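Local coordinates for uncharacterized protein (Deinococcus radiodurans, PDB 3GG7) that is of unknown function but binds manganese and probably acts as a metal-dependent hydrolase of ester bonds, as a member of the TatD family, at residues W73-L78 with E114-R119; C135-P140 with L157-S162; V169-V174 with L200-Q205. All coordinates share one frame; numbering follows the deposited sequence.

Contact 1 of 3, residues W73-L78 with E114-R119; sequences WFDRYL and EDHGGR. With SO4 (sulfate ion), chain C.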
ATOM      1  N   TRP A  73       5.410   8.373  17.981  1.00 19.03           N
ATOM      2  CA  TRP A  73       6.268   8.751  16.877  1.00 18.86           C
ATOM      3  C   TRP A  73       5.471   8.972  15.580  1.00 18.86           C
ATOM      4  O   TRP A  73       5.941   9.629  14.681  1.00 19.21           O
ATOM      5  CB  TRP A  73       7.371   7.710  16.709  1.00 18.25           C
ATOM      6  CG  TRP A  73       8.503   7.952  17.702  1.00 19.30           C
ATOM      7  CD1 TRP A  73       9.596   8.723  17.477  1.00 20.80           C
ATOM      8  CD2 TRP A  73       8.618   7.480  19.054  1.00 20.16           C
ATOM      9  NE1 TRP A  73      10.403   8.744  18.587  1.00 22.51           N
ATOM     10  CE2 TRP A  73       9.819   7.996  19.571  1.00 20.07           C
ATOM     11  CE3 TRP A  73       7.820   6.687  19.877  1.00 19.24           C
ATOM     12  CZ2 TRP A  73      10.247   7.734  20.872  1.00 19.01           C
ATOM     13  CZ3 TRP A  73       8.256   6.432  21.182  1.00 21.04           C
ATOM     14  CH2 TRP A  73       9.465   6.960  21.656  1.00 20.07           C
ATOM     15  N   PHE A  74       4.260   8.439  15.521  1.00 18.23           N
ATOM     16  CA  PHE A  74       3.429   8.645  14.335  1.00 18.58           C
ATOM     17  C   PHE A  74       3.126  10.134  14.176  1.00 19.81           C
ATOM     18  O   PHE A  74       3.433  10.715  13.147  1.00 18.95           O
ATOM     19  CB  PHE A  74       2.135   7.800  14.326  1.00 18.69           C
ATOM     20  CG  PHE A  74       1.398   7.900  13.037  1.00 19.87           C
ATOM     21  CD1 PHE A  74       1.767   7.134  11.946  1.00 20.80           C
ATOM     22  CD2 PHE A  74       0.375   8.813  12.891  1.00 21.19           C
ATOM     23  CE1 PHE A  74       1.093   7.278  10.729  1.00 20.42           C
ATOM     24  CE2 PHE A  74      -0.282   8.949  11.688  1.00 22.73           C
ATOM     25  CZ  PHE A  74       0.077   8.190  10.627  1.00 20.94           C
ATOM     26  N   ASP A  75       2.498  10.738  15.185  1.00 21.25           N
ATOM     27  CA  ASP A  75       2.197  12.164  15.074  1.00 22.77           C
ATOM     28  C   ASP A  75       3.461  13.013  14.930  1.00 22.16           C
ATOM     29  O   ASP A  75       3.449  14.002  14.186  1.00 23.31           O
ATOM     30  CB  ASP A  75       1.341  12.682  16.218  1.00 23.81           C
ATOM     31  CG  ASP A  75       0.791  14.096  15.936  1.00 28.40           C
ATOM     32  OD1 ASP A  75      -0.072  14.255  15.039  1.00 31.13           O
ATOM     33  OD2 ASP A  75       1.257  15.061  16.588  1.00 34.05           O
ATOM     34  N   ARG A  76       4.554  12.601  15.589  1.00 21.55           N
ATOM     35  CA  ARG A  76       5.823  13.320  15.523  1.00 21.61           C
ATOM     36  C   ARG A  76       6.271  13.508  14.086  1.00 20.53           C
ATOM     37  O   ARG A  76       6.724  14.594  13.702  1.00 21.55           O
ATOM     38  CB  ARG A  76       6.921  12.613  16.331  1.00 21.58           C
ATOM     39  CG  ARG A  76       8.285  13.304  16.326  1.00 23.21           C
ATOM     40  CD  ARG A  76       9.238  12.623  17.285  1.00 24.77           C
ATOM     41  NE  ARG A  76      10.584  13.197  17.297  1.00 25.51           N
ATOM     42  CZ  ARG A  76      10.968  14.254  18.022  1.00 27.69           C
ATOM     43  NH1 ARG A  76      10.088  14.907  18.776  1.00 29.30           N
ATOM     44  NH2 ARG A  76      12.229  14.682  17.956  1.00 28.54           N
ATOM     45  N   TYR A  77       6.208  12.430  13.294  1.00 20.32           N
ATOM     46  CA  TYR A  77       6.791  12.423  11.963  1.00 20.15           C
ATOM     47  C   TYR A  77       5.831  12.700  10.827  1.00 20.57           C
ATOM     48  O   TYR A  77       6.281  12.939   9.714  1.00 19.97           O
ATOM     49  CB  TYR A  77       7.441  11.069  11.708  1.00 20.26           C
ATOM     50  CG  TYR A  77       8.602  10.711  12.621  1.00 18.98           C
ATOM     51  CD1 TYR A  77       9.566  11.641  12.992  1.00 19.67           C
ATOM     52  CD2 TYR A  77       8.735   9.428  13.082  1.00 17.83           C
ATOM     53  CE1 TYR A  77      10.658  11.256  13.798  1.00 19.55           C
ATOM     54  CE2 TYR A  77       9.799   9.028  13.859  1.00 18.81           C
ATOM     55  CZ  TYR A  77      10.760   9.956  14.223  1.00 19.32           C
ATOM     56  OH  TYR A  77      11.808   9.508  14.987  1.00 21.31           O
ATOM     57  N   LEU A  78       4.534  12.745  11.107  1.00 20.70           N
ATOM     58  CA  LEU A  78       3.539  12.972  10.069  1.00 21.78           C
ATOM     59  C   LEU A  78       3.794  14.198   9.186  1.00 20.77           C
ATOM     60  O   LEU A  78       3.574  14.129   7.995  1.00 21.81           O
ATOM     61  CB  LEU A  78       2.142  12.984  10.684  1.00 22.23           C
ATOM     62  CG  LEU A  78       0.897  12.765   9.829  1.00 25.64           C
ATOM     63  CD1 LEU A  78       1.050  11.596   8.844  1.00 24.39           C
ATOM     64  CD2 LEU A  78      -0.266  12.587  10.789  1.00 25.27           C
ATOM     65  N   GLU A 114      -6.300  13.334   9.233  1.00 27.37           N
ATOM     66  CA  GLU A 114      -7.264  14.432   9.030  1.00 28.59           C
ATOM     67  C   GLU A 114      -6.726  15.747   9.603  1.00 28.86           C
ATOM     68  O   GLU A 114      -6.776  16.798   8.925  1.00 28.95           O
ATOM     69  CB  GLU A 114      -8.619  14.092   9.643  1.00 28.76           C
ATOM     70  CG  GLU A 114      -9.642  15.192   9.431  1.00 32.81           C
ATOM     71  CD  GLU A 114     -11.012  14.871   9.971  1.00 37.90           C
ATOM     72  OE1 GLU A 114     -11.408  13.674  10.028  1.00 43.86           O
ATOM     73  OE2 GLU A 114     -11.716  15.849  10.311  1.00 42.81           O
ATOM     74  N   ASP A 115      -6.158  15.673  10.808  1.00 29.08           N
ATOM     75  CA  ASP A 115      -5.670  16.857  11.515  1.00 29.84           C
ATOM     76  C   ASP A 115      -4.526  17.546  10.763  1.00 29.82           C
ATOM     77  O   ASP A 115      -4.335  18.753  10.887  1.00 30.35           O
ATOM     78  CB  ASP A 115      -5.178  16.492  12.923  1.00 30.45           C
ATOM     79  CG  ASP A 115      -6.291  16.191  13.888  1.00 34.32           C
ATOM     80  OD1 ASP A 115      -7.446  16.574  13.629  1.00 38.54           O
ATOM     81  OD2 ASP A 115      -5.992  15.564  14.936  1.00 40.81           O
ATOM     82  N   HIS A 116      -3.756  16.775   9.988  1.00 28.39           N
ATOM     83  CA  HIS A 116      -2.621  17.288   9.238  1.00 28.06           C
ATOM     84  C   HIS A 116      -2.964  17.545   7.771  1.00 27.98           C
ATOM     85  O   HIS A 116      -2.073  17.732   6.943  1.00 28.50           O
ATOM     86  CB  HIS A 116      -1.419  16.326   9.364  1.00 27.15           C
ATOM     87  CG  HIS A 116      -0.759  16.348  10.704  1.00 28.79           C
ATOM     88  ND1 HIS A 116       0.380  17.084  10.954  1.00 30.10           N
ATOM     89  CD2 HIS A 116      -1.058  15.711  11.861  1.00 27.88           C
ATOM     90  CE1 HIS A 116       0.750  16.903  12.208  1.00 29.68           C
ATOM     91  NE2 HIS A 116      -0.101  16.070  12.779  1.00 29.77           N
ATOM     92  N   GLY A 117      -4.258  17.553   7.456  1.00 28.01           N
ATOM     93  CA  GLY A 117      -4.747  17.960   6.137  1.00 27.57           C
ATOM     94  C   GLY A 117      -4.907  16.848   5.114  1.00 27.15           C
ATOM     95  O   GLY A 117      -5.079  17.099   3.920  1.00 28.42           O
ATOM     96  N   GLY A 118      -4.877  15.605   5.586  1.00 25.53           N
ATOM     97  CA  GLY A 118      -5.105  14.449   4.721  1.00 24.75           C
ATOM     98  C   GLY A 118      -3.802  13.884   4.182  1.00 23.49           C
ATOM     99  O   GLY A 118      -2.833  14.608   3.981  1.00 23.23           O
ATOM    100  N   ARG A 119      -3.788  12.573   3.970  1.00 22.71           N
ATOM    101  CA  ARG A 119      -2.622  11.873   3.410  1.00 21.50           C
ATOM    102  C   ARG A 119      -3.067  10.819   2.401  1.00 21.78           C
ATOM    103  O   ARG A 119      -4.245  10.412   2.372  1.00 22.47           O
ATOM    104  CB  ARG A 119      -1.824  11.176   4.541  1.00 21.39           C
ATOM    105  CG  ARG A 119      -1.175  12.114   5.554  1.00 20.62           C
ATOM    106  CD  ARG A 119      -0.063  12.904   4.897  1.00 20.60           C
ATOM    107  NE  ARG A 119       0.715  13.735   5.801  1.00 21.48           N
ATOM    108  CZ  ARG A 119       0.396  14.977   6.157  1.00 22.73           C
ATOM    109  NH1 ARG A 119      -0.762  15.522   5.786  1.00 23.80           N
ATOM    110  NH2 ARG A 119       1.199  15.665   6.955  1.00 22.90           N
TER
HETATM  111  S   SO4 C 254      13.992  12.438  15.815  1.00 30.91           S
HETATM  112  O1  SO4 C 254      13.301  13.422  14.995  1.00 33.40           O
HETATM  113  O2  SO4 C 254      15.028  11.765  15.028  1.00 34.39           O
HETATM  114  O3  SO4 C 254      14.641  13.108  16.955  1.00 33.38           O
HETATM  115  O4  SO4 C 254      12.983  11.498  16.303  1.00 32.24           O
HETATM  116  O   HOH W   1      -2.875  15.674  15.667  1.00 51.88           O

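Contact 2 of 3, residues C135-P140 with L157-S162; sequences CLEANP and LRRAIS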
ATOM      1  N   CYS A 135     -14.366   2.296   8.864  1.00 23.82           N
ATOM      2  CA  CYS A 135     -13.440   3.309   9.407  1.00 24.41           C
ATOM      3  C   CYS A 135     -13.216   4.437   8.420  1.00 24.11           C
ATOM      4  O   CYS A 135     -13.148   5.576   8.815  1.00 23.56           O
ATOM      5  CB  CYS A 135     -12.075   2.692   9.794  1.00 24.51           C
ATOM      6  SG  CYS A 135     -12.110   1.568  11.195  1.00 27.26           S
ATOM      7  N   LEU A 136     -13.053   4.105   7.147  1.00 23.96           N
ATOM      8  CA  LEU A 136     -12.807   5.115   6.125  1.00 24.63           C
ATOM      9  C   LEU A 136     -14.057   5.972   5.938  1.00 25.78           C
ATOM     10  O   LEU A 136     -13.952   7.183   5.763  1.00 26.83           O
ATOM     11  CB  LEU A 136     -12.425   4.478   4.801  1.00 24.24           C
ATOM     12  CG  LEU A 136     -11.044   3.817   4.796  1.00 24.82           C
ATOM     13  CD1 LEU A 136     -10.813   3.079   3.489  1.00 24.90           C
ATOM     14  CD2 LEU A 136      -9.948   4.846   5.049  1.00 24.99           C
ATOM     15  N   GLU A 137     -15.218   5.330   5.960  1.00 26.29           N
ATOM     16  CA  GLU A 137     -16.482   6.080   5.818  1.00 27.74           C
ATOM     17  C   GLU A 137     -16.659   7.069   6.970  1.00 28.30           C
ATOM     18  O   GLU A 137     -17.190   8.169   6.777  1.00 30.01           O
ATOM     19  CB  GLU A 137     -17.677   5.147   5.749  1.00 28.48           C
ATOM     20  CG  GLU A 137     -18.941   5.904   5.403  1.00 29.48           C
ATOM     21  CD  GLU A 137     -20.057   5.024   4.924  1.00 35.12           C
ATOM     22  OE1 GLU A 137     -21.003   5.583   4.326  1.00 38.64           O
ATOM     23  OE2 GLU A 137     -20.001   3.798   5.139  1.00 38.99           O
ATOM     24  N   ALA A 138     -16.207   6.685   8.160  1.00 28.66           N
ATOM     25  CA  ALA A 138     -16.310   7.515   9.355  1.00 28.64           C
ATOM     26  C   ALA A 138     -15.273   8.639   9.398  1.00 29.56           C
ATOM     27  O   ALA A 138     -15.404   9.593  10.173  1.00 30.05           O
ATOM     28  CB  ALA A 138     -16.186   6.647  10.596  1.00 28.97           C
ATOM     29  N   ASN A 139     -14.237   8.514   8.566  1.00 29.19           N
ATOM     30  CA  ASN A 139     -13.120   9.449   8.540  1.00 29.93           C
ATOM     31  C   ASN A 139     -12.777   9.848   7.107  1.00 30.49           C
ATOM     32  O   ASN A 139     -11.656   9.607   6.666  1.00 29.45           O
ATOM     33  CB  ASN A 139     -11.877   8.770   9.162  1.00 29.76           C
ATOM     34  CG  ASN A 139     -12.028   8.491  10.639  1.00 30.93           C
ATOM     35  OD1 ASN A 139     -11.735   9.352  11.472  1.00 34.13           O
ATOM     36  ND2 ASN A 139     -12.464   7.278  10.983  1.00 30.14           N
ATOM     37  N   PRO A 140     -13.734  10.461   6.362  1.00 31.60           N
ATOM     38  CA  PRO A 140     -13.514  10.777   4.949  1.00 32.18           C
ATOM     39  C   PRO A 140     -12.459  11.849   4.698  1.00 31.99           C
ATOM     40  O   PRO A 140     -11.922  11.904   3.602  1.00 34.68           O
ATOM     41  CB  PRO A 140     -14.895  11.271   4.470  1.00 32.34           C
ATOM     42  CG  PRO A 140     -15.531  11.765   5.670  1.00 32.62           C
ATOM     43  CD  PRO A 140     -15.069  10.899   6.799  1.00 32.32           C
ATOM     44  N   LEU A 157     -15.895  -4.732  -2.576  1.00 27.11           N
ATOM     45  CA  LEU A 157     -15.129  -3.962  -3.550  1.00 27.28           C
ATOM     46  C   LEU A 157     -15.998  -2.857  -4.149  1.00 27.69           C
ATOM     47  O   LEU A 157     -15.560  -1.704  -4.272  1.00 26.45           O
ATOM     48  CB  LEU A 157     -14.567  -4.871  -4.645  1.00 27.67           C
ATOM     49  CG  LEU A 157     -13.897  -4.165  -5.830  1.00 28.77           C
ATOM     50  CD1 LEU A 157     -12.842  -3.201  -5.331  1.00 30.16           C
ATOM     51  CD2 LEU A 157     -13.320  -5.189  -6.787  1.00 30.92           C
ATOM     52  N   ARG A 158     -17.241  -3.202  -4.507  1.00 28.25           N
ATOM     53  CA  ARG A 158     -18.171  -2.213  -5.039  1.00 28.43           C
ATOM     54  C   ARG A 158     -18.347  -1.090  -4.030  1.00 27.52           C
ATOM     55  O   ARG A 158     -18.332   0.076  -4.380  1.00 28.50           O
ATOM     56  CB  ARG A 158     -19.521  -2.860  -5.402  1.00 28.59           C
ATOM     57  N   ARG A 159     -18.458  -1.437  -2.753  1.00 27.10           N
ATOM     58  CA  ARG A 159     -18.578  -0.420  -1.714  1.00 25.47           C
ATOM     59  C   ARG A 159     -17.307   0.442  -1.595  1.00 25.08           C
ATOM     60  O   ARG A 159     -17.381   1.664  -1.434  1.00 24.42           O
ATOM     61  CB  ARG A 159     -18.884  -1.053  -0.353  1.00 26.19           C
ATOM     62  CG  ARG A 159     -19.085  -0.055   0.746  1.00 27.02           C
ATOM     63  CD  ARG A 159     -19.344  -0.698   2.112  1.00 28.08           C
ATOM     64  NE  ARG A 159     -19.319   0.326   3.138  1.00 28.30           N
ATOM     65  CZ  ARG A 159     -18.983   0.133   4.419  1.00 26.63           C
ATOM     66  NH1 ARG A 159     -18.613  -1.058   4.863  1.00 27.22           N
ATOM     67  NH2 ARG A 159     -18.993   1.161   5.235  1.00 29.14           N
ATOM     68  N   ALA A 160     -16.148  -0.205  -1.620  1.00 24.51           N
ATOM     69  CA  ALA A 160     -14.898   0.545  -1.573  1.00 24.32           C
ATOM     70  C   ALA A 160     -14.799   1.560  -2.717  1.00 24.19           C
ATOM     71  O   ALA A 160     -14.402   2.704  -2.517  1.00 24.39           O
ATOM     72  CB  ALA A 160     -13.741  -0.427  -1.629  1.00 23.98           C
ATOM     73  N   ILE A 161     -15.161   1.118  -3.917  1.00 25.59           N
ATOM     74  CA  ILE A 161     -15.145   2.020  -5.072  1.00 26.29           C
ATOM     75  C   ILE A 161     -16.039   3.233  -4.794  1.00 27.18           C
ATOM     76  O   ILE A 161     -15.627   4.383  -4.965  1.00 27.28           O
ATOM     77  CB  ILE A 161     -15.575   1.292  -6.332  1.00 26.54           C
ATOM     78  CG1 ILE A 161     -14.528   0.256  -6.738  1.00 27.18           C
ATOM     79  CG2 ILE A 161     -15.786   2.303  -7.480  1.00 27.26           C
ATOM     80  CD1 ILE A 161     -15.054  -0.828  -7.647  1.00 28.26           C
ATOM     81  N   SER A 162     -17.241   2.961  -4.293  1.00 27.63           N
ATOM     82  CA  SER A 162     -18.201   4.015  -3.933  1.00 28.74           C
ATOM     83  C   SER A 162     -17.691   5.017  -2.888  1.00 28.86           C
ATOM     84  O   SER A 162     -18.067   6.196  -2.900  1.00 29.56           O
ATOM     85  CB  SER A 162     -19.511   3.356  -3.465  1.00 29.21           C
ATOM     86  OG  SER A 162     -19.457   2.993  -2.087  1.00 31.94           O
TER
HETATM   87  O   HOH W   2     -20.677   2.701   2.347  1.00 42.48           O

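Contact 3 of 3, residues V169-V174 with L200-Q205; sequences VGPTMV and LELDGQ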
ATOM      1  N   VAL A 169      -2.468  -3.386  -6.919  1.00 21.19           N
ATOM      2  CA  VAL A 169      -2.651  -4.790  -7.216  1.00 22.14           C
ATOM      3  C   VAL A 169      -1.300  -5.398  -7.518  1.00 22.68           C
ATOM      4  O   VAL A 169      -0.426  -4.742  -8.112  1.00 21.80           O
ATOM      5  CB  VAL A 169      -3.673  -5.011  -8.384  1.00 23.53           C
ATOM      6  CG1 VAL A 169      -4.996  -4.320  -8.085  1.00 22.95           C
ATOM      7  CG2 VAL A 169      -3.119  -4.535  -9.707  1.00 25.43           C
ATOM      8  N   GLY A 170      -1.124  -6.641  -7.086  1.00 23.00           N
ATOM      9  CA  GLY A 170       0.139  -7.334  -7.160  1.00 25.03           C
ATOM     10  C   GLY A 170       0.130  -8.595  -7.989  1.00 26.72           C
ATOM     11  O   GLY A 170      -0.875  -8.926  -8.631  1.00 26.45           O
ATOM     12  N   PRO A 171       1.247  -9.325  -7.976  1.00 28.08           N
ATOM     13  CA  PRO A 171       1.391 -10.525  -8.806  1.00 30.36           C
ATOM     14  C   PRO A 171       0.341 -11.613  -8.582  1.00 32.09           C
ATOM     15  O   PRO A 171      -0.083 -12.263  -9.547  1.00 33.40           O
ATOM     16  CB  PRO A 171       2.768 -11.043  -8.404  1.00 30.05           C
ATOM     17  CG  PRO A 171       3.535  -9.793  -8.033  1.00 29.39           C
ATOM     18  CD  PRO A 171       2.516  -8.947  -7.327  1.00 28.55           C
ATOM     19  N   THR A 172      -0.081 -11.828  -7.339  1.00 33.54           N
ATOM     20  CA  THR A 172      -1.023 -12.918  -7.057  1.00 34.61           C
ATOM     21  C   THR A 172      -2.402 -12.573  -7.621  1.00 34.54           C
ATOM     22  O   THR A 172      -3.080 -13.435  -8.179  1.00 35.40           O
ATOM     23  CB  THR A 172      -1.107 -13.267  -5.549  1.00 35.11           C
ATOM     24  OG1 THR A 172      -1.630 -12.160  -4.809  1.00 38.69           O
ATOM     25  CG2 THR A 172       0.252 -13.639  -5.000  1.00 34.66           C
ATOM     26  N   MET A 173      -2.793 -11.307  -7.525  1.00 33.49           N
ATOM     27  CA  MET A 173      -4.098 -10.862  -8.003  1.00 33.08           C
ATOM     28  C   MET A 173      -4.288 -11.008  -9.517  1.00 33.23           C
ATOM     29  O   MET A 173      -5.383 -11.358  -9.965  1.00 33.54           O
ATOM     30  CB  MET A 173      -4.365  -9.416  -7.576  1.00 32.68           C
ATOM     31  CG  MET A 173      -4.566  -9.252  -6.069  1.00 32.76           C
ATOM     32  SD  MET A 173      -4.955  -7.566  -5.576  1.00 27.31           S
ATOM     33  CE  MET A 173      -6.626  -7.347  -6.244  1.00 32.46           C
ATOM     34  N   VAL A 174      -3.253 -10.733 -10.307  1.00 34.03           N
ATOM     35  CA  VAL A 174      -3.385 -10.816 -11.765  1.00 34.23           C
ATOM     36  C   VAL A 174      -3.308 -12.250 -12.300  1.00 35.80           C
ATOM     37  O   VAL A 174      -3.647 -12.476 -13.462  1.00 35.56           O
ATOM     38  CB  VAL A 174      -2.344  -9.953 -12.527  1.00 34.10           C
ATOM     39  CG1 VAL A 174      -2.474  -8.486 -12.139  1.00 32.81           C
ATOM     40  CG2 VAL A 174      -0.929 -10.491 -12.326  1.00 32.96           C
ATOM     41  N   LEU A 200       5.427 -11.016  -0.209  1.00 28.12           N
ATOM     42  CA  LEU A 200       4.962 -11.797  -1.333  1.00 28.82           C
ATOM     43  C   LEU A 200       6.109 -12.653  -1.839  1.00 29.66           C
ATOM     44  O   LEU A 200       7.207 -12.160  -2.091  1.00 28.78           O
ATOM     45  CB  LEU A 200       4.467 -10.898  -2.474  1.00 29.24           C
ATOM     46  CG  LEU A 200       4.183 -11.728  -3.750  1.00 31.68           C
ATOM     47  CD1 LEU A 200       2.902 -12.543  -3.572  1.00 35.48           C
ATOM     48  CD2 LEU A 200       4.140 -10.899  -5.015  1.00 33.76           C
ATOM     49  N   GLU A 201       5.847 -13.941  -1.979  1.00 30.67           N
ATOM     50  CA  GLU A 201       6.781 -14.826  -2.648  1.00 32.50           C
ATOM     51  C   GLU A 201       6.291 -15.169  -4.044  1.00 32.89           C
ATOM     52  O   GLU A 201       5.112 -15.433  -4.255  1.00 33.93           O
ATOM     53  CB  GLU A 201       7.003 -16.080  -1.820  1.00 33.10           C
ATOM     54  CG  GLU A 201       7.819 -15.792  -0.604  1.00 35.65           C
ATOM     55  CD  GLU A 201       8.024 -17.002   0.258  1.00 40.00           C
ATOM     56  OE1 GLU A 201       7.644 -18.122  -0.157  1.00 43.10           O
ATOM     57  OE2 GLU A 201       8.568 -16.822   1.356  1.00 42.95           O
ATOM     58  N   LEU A 202       7.210 -15.127  -5.005  1.00 33.01           N
ATOM     59  CA  LEU A 202       6.967 -15.619  -6.355  1.00 33.28           C
ATOM     60  C   LEU A 202       7.898 -16.796  -6.558  1.00 33.29           C
ATOM     61  O   LEU A 202       9.109 -16.688  -6.336  1.00 32.81           O
ATOM     62  CB  LEU A 202       7.285 -14.539  -7.387  1.00 33.71           C
ATOM     63  CG  LEU A 202       6.422 -13.292  -7.310  1.00 34.81           C
ATOM     64  CD1 LEU A 202       7.028 -12.173  -8.156  1.00 33.45           C
ATOM     65  CD2 LEU A 202       4.999 -13.631  -7.735  1.00 35.03           C
ATOM     66  N   ASP A 203       7.325 -17.932  -6.936  1.00 33.82           N
ATOM     67  CA  ASP A 203       8.093 -19.159  -7.130  1.00 34.34           C
ATOM     68  C   ASP A 203       9.015 -19.488  -5.942  1.00 34.39           C
ATOM     69  O   ASP A 203      10.161 -19.901  -6.124  1.00 34.39           O
ATOM     70  CB  ASP A 203       8.862 -19.072  -8.468  1.00 35.16           C
ATOM     71  CG  ASP A 203       7.936 -18.782  -9.655  1.00 37.13           C
ATOM     72  OD1 ASP A 203       6.982 -19.560  -9.887  1.00 39.97           O
ATOM     73  OD2 ASP A 203       8.137 -17.769 -10.360  1.00 41.65           O
ATOM     74  N   GLY A 204       8.497 -19.300  -4.728  1.00 33.53           N
ATOM     75  CA  GLY A 204       9.198 -19.647  -3.484  1.00 33.28           C
ATOM     76  C   GLY A 204      10.295 -18.694  -3.050  1.00 32.24           C
ATOM     77  O   GLY A 204      11.061 -18.993  -2.139  1.00 33.55           O
ATOM     78  N   GLN A 205      10.389 -17.542  -3.706  1.00 30.88           N
ATOM     79  CA  GLN A 205      11.448 -16.580  -3.426  1.00 29.70           C
ATOM     80  C   GLN A 205      10.813 -15.222  -3.190  1.00 27.97           C
ATOM     81  O   GLN A 205       9.830 -14.905  -3.824  1.00 28.50           O
ATOM     82  CB  GLN A 205      12.406 -16.498  -4.615  1.00 29.30           C
ATOM     83  CG  GLN A 205      13.097 -17.836  -4.913  1.00 30.51           C
ATOM     84  CD  GLN A 205      14.088 -18.236  -3.851  1.00 31.89           C
ATOM     85  OE1 GLN A 205      14.717 -17.397  -3.222  1.00 34.49           O
ATOM     86  NE2 GLN A 205      14.269 -19.542  -3.682  1.00 34.59           N
TER

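Contact 1 of 3, residues W73-L78 with E114-R119
Leu78 and His116 bring the two backbones nearest, CA to CA 7.6 Å, where the chain leaving helix 72-77 passes the Schellman turn that ends helix 99-115, with Gly117 at positive phi as its C-prime residue. The His116 ring serves both partners of the other segment. Its NE2 donates to Asp75 OD1 at 2.9 Å, a His-carboxylate hydrogen bond that reaches the oxygen from above the carboxylate plane, ring and carboxylate being turned 60° apart. Asp75 sends its carboxylate there with CG anti to the backbone N (chi1 -168°). Over one face of the same ring sits Leu78, its CG 4.2 Å from the ring centroid in a CH-pi contact, while its CD2 touches His116 CD2. A water donates to both Asp75 OD1 and Asp115 OD2, linking the two carboxylates, and Asp115 is also salt-bridged to Arg112.

Arg119 finishes the contact. Its guanidinium NH2 points almost straight (170°) at Leu78 O, 3.0 Å away, meeting it above the carbonyl plane. Its NH1 donates to His116 O and to Gly118 O, so three carbonyls fix the group's rotation and the cation lies against the glycine turn. Leu78 CD1 packs beside Arg119 NE.

Behind these groups, Leu78 and Arg119 both rest on Val84 of strand 83-88, Asp75 and Leu78 touch Arg112 of helix 99-115, and Arg119 starts strand 119-124 with backbone bonds to Ser142 and Thr144.

Contact 2 of 3, residues C135-P140 with L157-S162
Glu137 and Arg159 both leave their helices with CG anti to the backbone N (chi1 near 180°) and run on extended, long enough for a carboxylate on one helix to meet a guanidinium on the next. The helices, 129-138 and 154-162, are successive outer helices of the TIM-barrel fold expected of this family, with strand 143-148 between them in sequence. The salt bridge is the whole direct contact between the segments. Arg159 NH2 donates to Glu137 OE2 at 2.8 Å; the oxygen lies at the edge of the guanidinium, near its plane, and is approached nearly along its own C-O axis. The side chains cross at about a right angle, with the two flat groups turned 51° apart, and they join through one oxygen and one nitrogen, not as a flat two-bond pair. A water completes the link on the same OE2, donating to it and accepting from Arg159 NE. Arg159 NH2 also donates to Asn134 OD1, one helical turn before Glu137, which gives the guanidinium a second hold on helix 129-138. A leucine in place of Arg159 would probably leave the Glu137 carboxylate without its charge partner and Asn134 OD1 without this donor. Beneath this surface bridge, Leu136 and Ala160 both pack on Cys165. Just past helix 129-138, Asn139 ND2 turns back to Cys135 O, 2.8 Å away and nearly straight at 172°.

Contact 3 of 3, residues V169-V174 with L200-Q205
Apolar packing carries this contact, and Pro171 is at its centre. The pyrrolidine ring meets two leucine methyls: its CG touches Leu200 CD2 at 3.3 Å and its CB touches Leu202 CD2 at 3.5 Å. Leu200 crosses the proline obliquely, its CD2 lying against CD as well as CG, whereas Leu202 comes in at about a right angle and reaches CB. Leu200 CD1 meets Thr172 CG2 at 3.2 Å as the two side chains slide past each other in opposite directions. All of these carbon pairs are closer than usual van der Waals contact, so the fit is tight. Leu200 faces both partners because its CG stands anti to the backbone N (chi1 171°), which carries the fork toward the short, weakly bonded helix about 171-174.

Between the segments the contact is purely apolar; the following backbone bonds lie within each. Leu202 and Gln205 exchange backbone bonds, Leu202 N to Gln205 O at 2.9 Å and Gln205 N to Leu202 O at 3.0 Å, closing a type I' turn through Asp203 and Gly204. In the other segment Met173 N and Val174 N make weak bonds to Gly170 O.

Trp149 touches both Thr172 and Leu200, while Val215 of helix 212-223 touches Pro171. The Leu200 side chain lies about 4 Å from that of the manganese ligand Asp196 and about 8 Å from the metal itself. The contact thus joins a small beta-hairpin to the short helix that follows strand 166-169, with Leu200 beside Asp196 at the C-terminal ends of the strands, where TIM-barrel hydrolases keep their active sites.

From the N terminus the contacts follow one another in series, neither nesting nor crossing. Contact 1 closes the path from helix 72-77 through strand 83-88 and helix 99-115 to the start of strand 119-124. Contact 2 then ties helix 129-138 to helix 154-162, with strand 143-148 between them in the sequence, and contact 3 brings the short helix after strand 166-169 to the hairpin beyond strand 191-193. Contacts 1 and 2 come within about 5 Å at their nearest atoms without touching; contacts 1 and 3 lie on opposite sides of the chain's centre, their own centres 31 Å apart. The first two join outer parts of the barrel, while the third lies near the manganese.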